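Local coordinates for fiber KNOB domain (Avirulent turkey hemorrhagic enteritis virus, PDB 4D63), which forms the trimeric head of the viral fibre, binds sialyllactose through its terminal sialic acid and so probably attaches the virus to host cells, at residues V124-I129 against V149-K154. Numbering follows the deposited sequence.
With SIA (N-acetyl-alpha-neuraminic acid), chain B.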
loop_
_atom_site.group_PDB
_atom_site.type_symbol
_atom_site.label_atom_id
_atom_site.label_comp_id
_atom_site.label_asym_id
_atom_site.label_seq_id
_atom_site.Cartn_x
_atom_site.Cartn_y
_atom_site.Cartn_z
ATOM N N VAL A 124 10.077 -11.094 11.731
ATOM C CA VAL A 124 8.920 -10.209 11.919
ATOM C C VAL A 124 7.683 -10.796 11.287
ATOM O O VAL A 124 7.752 -11.481 10.271
ATOM C CB VAL A 124 9.103 -8.812 11.289
ATOM C CG1 VAL A 124 10.157 -8.018 12.021
ATOM C CG2 VAL A 124 9.466 -8.885 9.813
ATOM N N GLU A 125 6.557 -10.519 11.920
ATOM C CA GLU A 125 5.261 -10.719 11.330
ATOM C C GLU A 125 4.815 -9.338 10.792
ATOM O O GLU A 125 4.293 -8.511 11.548
ATOM C CB GLU A 125 4.287 -11.242 12.396
ATOM C CG GLU A 125 4.504 -12.684 12.866
ATOM C CD GLU A 125 4.483 -13.736 11.751
ATOM O OE1 GLU A 125 3.744 -13.585 10.731
ATOM O OE2 GLU A 125 5.224 -14.743 11.906
ATOM N N SER A 126 5.056 -9.065 9.511
ATOM C CA SER A 126 4.801 -7.734 8.962
ATOM C C SER A 126 3.323 -7.558 8.542
ATOM O O SER A 126 2.559 -8.541 8.422
ATOM C CB SER A 126 5.669 -7.505 7.726
ATOM O OG SER A 126 5.121 -8.186 6.615
ATOM N N PRO A 127 2.917 -6.314 8.280
ATOM C CA PRO A 127 1.663 -6.221 7.558
ATOM C C PRO A 127 1.899 -6.571 6.096
ATOM O O PRO A 127 3.041 -6.849 5.666
ATOM C CB PRO A 127 1.231 -4.757 7.730
ATOM C CG PRO A 127 2.371 -4.097 8.444
ATOM C CD PRO A 127 3.561 -5.010 8.396
ATOM N N THR A 128 0.790 -6.611 5.372
ATOM C CA THR A 128 0.772 -6.885 3.939
ATOM C C THR A 128 0.959 -5.586 3.215
ATOM O O THR A 128 0.290 -4.592 3.542
ATOM C CB THR A 128 -0.561 -7.492 3.489
ATOM O OG1 THR A 128 -0.825 -8.729 4.207
ATOM C CG2 THR A 128 -0.519 -7.764 2.021
ATOM N N ILE A 129 1.880 -5.592 2.243
ATOM C CA ILE A 129 2.053 -4.462 1.341
ATOM C C ILE A 129 1.784 -4.861 -0.086
ATOM O O ILE A 129 2.195 -5.928 -0.524
ATOM C CB ILE A 129 3.444 -3.738 1.475
ATOM C CG1 ILE A 129 4.590 -4.570 0.969
ATOM C CG2 ILE A 129 3.713 -3.355 2.926
ATOM C CD1 ILE A 129 5.834 -3.739 0.797
ATOM N N VAL A 149 2.546 -8.593 -0.524
ATOM C CA VAL A 149 3.708 -9.210 0.104
ATOM C C VAL A 149 3.704 -9.036 1.626
ATOM O O VAL A 149 3.355 -7.979 2.145
ATOM C CB VAL A 149 4.995 -8.622 -0.479
ATOM C CG1 VAL A 149 6.221 -9.334 0.087
ATOM C CG2 VAL A 149 4.973 -8.734 -2.000
ATOM N N ARG A 150 4.129 -10.072 2.319
ATOM C CA ARG A 150 4.296 -10.052 3.765
ATOM C C ARG A 150 5.567 -10.774 4.161
ATOM O O ARG A 150 6.015 -11.716 3.468
ATOM C CB ARG A 150 3.207 -10.885 4.426
ATOM C CG ARG A 150 1.901 -10.223 4.676
ATOM C CD ARG A 150 1.154 -11.074 5.685
ATOM N NE ARG A 150 1.709 -10.856 7.014
ATOM C CZ ARG A 150 1.845 -11.783 7.961
ATOM N NH1 ARG A 150 1.459 -13.026 7.765
ATOM N NH2 ARG A 150 2.390 -11.453 9.127
ATOM N N LEU A 151 6.067 -10.445 5.346
ATOM C CA LEU A 151 7.079 -11.282 5.976
ATOM C C LEU A 151 6.393 -11.966 7.132
ATOM O O LEU A 151 5.589 -11.343 7.853
ATOM C CB LEU A 151 8.235 -10.432 6.492
ATOM C CG LEU A 151 8.980 -9.531 5.508
ATOM C CD1 LEU A 151 9.997 -8.667 6.259
ATOM C CD2 LEU A 151 9.702 -10.322 4.421
ATOM N N THR A 152 6.645 -13.255 7.255
ATOM C CA THR A 152 6.092 -14.080 8.327
ATOM C C THR A 152 7.245 -14.979 8.843
ATOM O O THR A 152 8.315 -15.075 8.218
ATOM C CB THR A 152 4.882 -14.880 7.843
ATOM O OG1 THR A 152 4.151 -15.396 8.952
ATOM C CG2 THR A 152 5.263 -16.066 6.941
ATOM N N VAL A 153 7.037 -15.584 9.998
ATOM C CA VAL A 153 8.026 -16.471 10.613
ATOM C C VAL A 153 7.422 -17.886 10.788
ATOM O O VAL A 153 6.288 -18.050 11.262
ATOM C CB VAL A 153 8.488 -15.905 11.961
ATOM C CG1 VAL A 153 9.493 -16.848 12.630
ATOM C CG2 VAL A 153 9.092 -14.516 11.761
ATOM N N LYS A 154 8.175 -18.898 10.370
ATOM C CA LYS A 154 7.758 -20.293 10.561
ATOM C C LYS A 154 8.954 -21.196 10.953
ATOM O O LYS A 154 9.992 -21.193 10.289
ATOM C CB LYS A 154 7.099 -20.838 9.301
ATOM C CG LYS A 154 6.575 -22.270 9.409
ATOM C CD LYS A 154 5.620 -22.456 10.570
ATOM C CE LYS A 154 5.029 -23.847 10.527
ATOM N NZ LYS A 154 3.769 -23.953 11.306
HETATM C C1 SIA B . 6.696 -20.757 14.594
HETATM C C2 SIA B . 5.656 -20.105 15.498
HETATM C C3 SIA B . 5.863 -18.579 15.585
HETATM C C4 SIA B . 5.359 -17.841 14.337
HETATM C C5 SIA B . 3.901 -18.213 14.119
HETATM C C6 SIA B . 3.820 -19.734 13.906
HETATM C C7 SIA B . 2.401 -20.267 13.706
HETATM C C8 SIA B . 2.303 -21.799 13.845
HETATM C C9 SIA B . 1.375 -22.239 14.982
HETATM C C10 SIA B . 2.263 -16.659 13.155
HETATM C C11 SIA B . 1.879 -15.747 12.011
HETATM N N5 SIA B . 3.369 -17.396 13.035
HETATM O O1A SIA B . 7.717 -20.095 14.290
HETATM O O1B SIA B . 6.521 -21.937 14.197
HETATM O O2 SIA B . 5.738 -20.717 16.807
HETATM O O4 SIA B . 5.470 -16.403 14.449
HETATM O O6 SIA B . 4.315 -20.376 15.081
HETATM O O7 SIA B . 1.556 -19.622 14.677
HETATM O O8 SIA B . 1.821 -22.416 12.646
HETATM O O9 SIA B . 1.619 -23.616 15.299
HETATM O O10 SIA B . 1.581 -16.704 14.152
HETATM O O HOH W 1 9.815 -12.637 8.720
#
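Glu125 joins the loop to strand 142-154 through both carboxylate oxygens. OE1 accepts from Thr152 OG1 at 2.6 Å on its syn lone pair and from Arg150 NH2 at 3.0 Å on its anti lone pair, the latter a salt bridge with carboxylate and guanidinium planes 43° apart. OE2 accepts from Val153 N, above the carboxylate plane, at 2.8 Å and from sialic acid O4 at 3.0 Å. A bend at chi2 (-57°) brings the carboxylate to Thr152 OG1 and Val153 N. Ser126 O lies in plane at the edge of the Arg150 guanidinium and accepts from both NE (2.8 Å) and NH2, while NH1 bonds Tyr93 OH of the second subunit. Ser126 OG receives Leu151 N almost straight (178°) and donates to Pro127 O; Ser126 N bonds Leu151 O. Ile129 and Val149 form an antiparallel hydrogen-bonded pair. Val124 CG2 packs on Leu151 CD1 at 3.6 Å, and a water bridges Val124 O and Thr152 O. Lys154 NZ reaches sialic acid O8 at 2.8 Å. Arg150, behind the sugar-facing residues, with Thr152 and Val153 N probably fixes the carboxylate's rotation; the arginine's charge probably keeps Glu125 ionised, suited to accepting the O4 hydrogen bond.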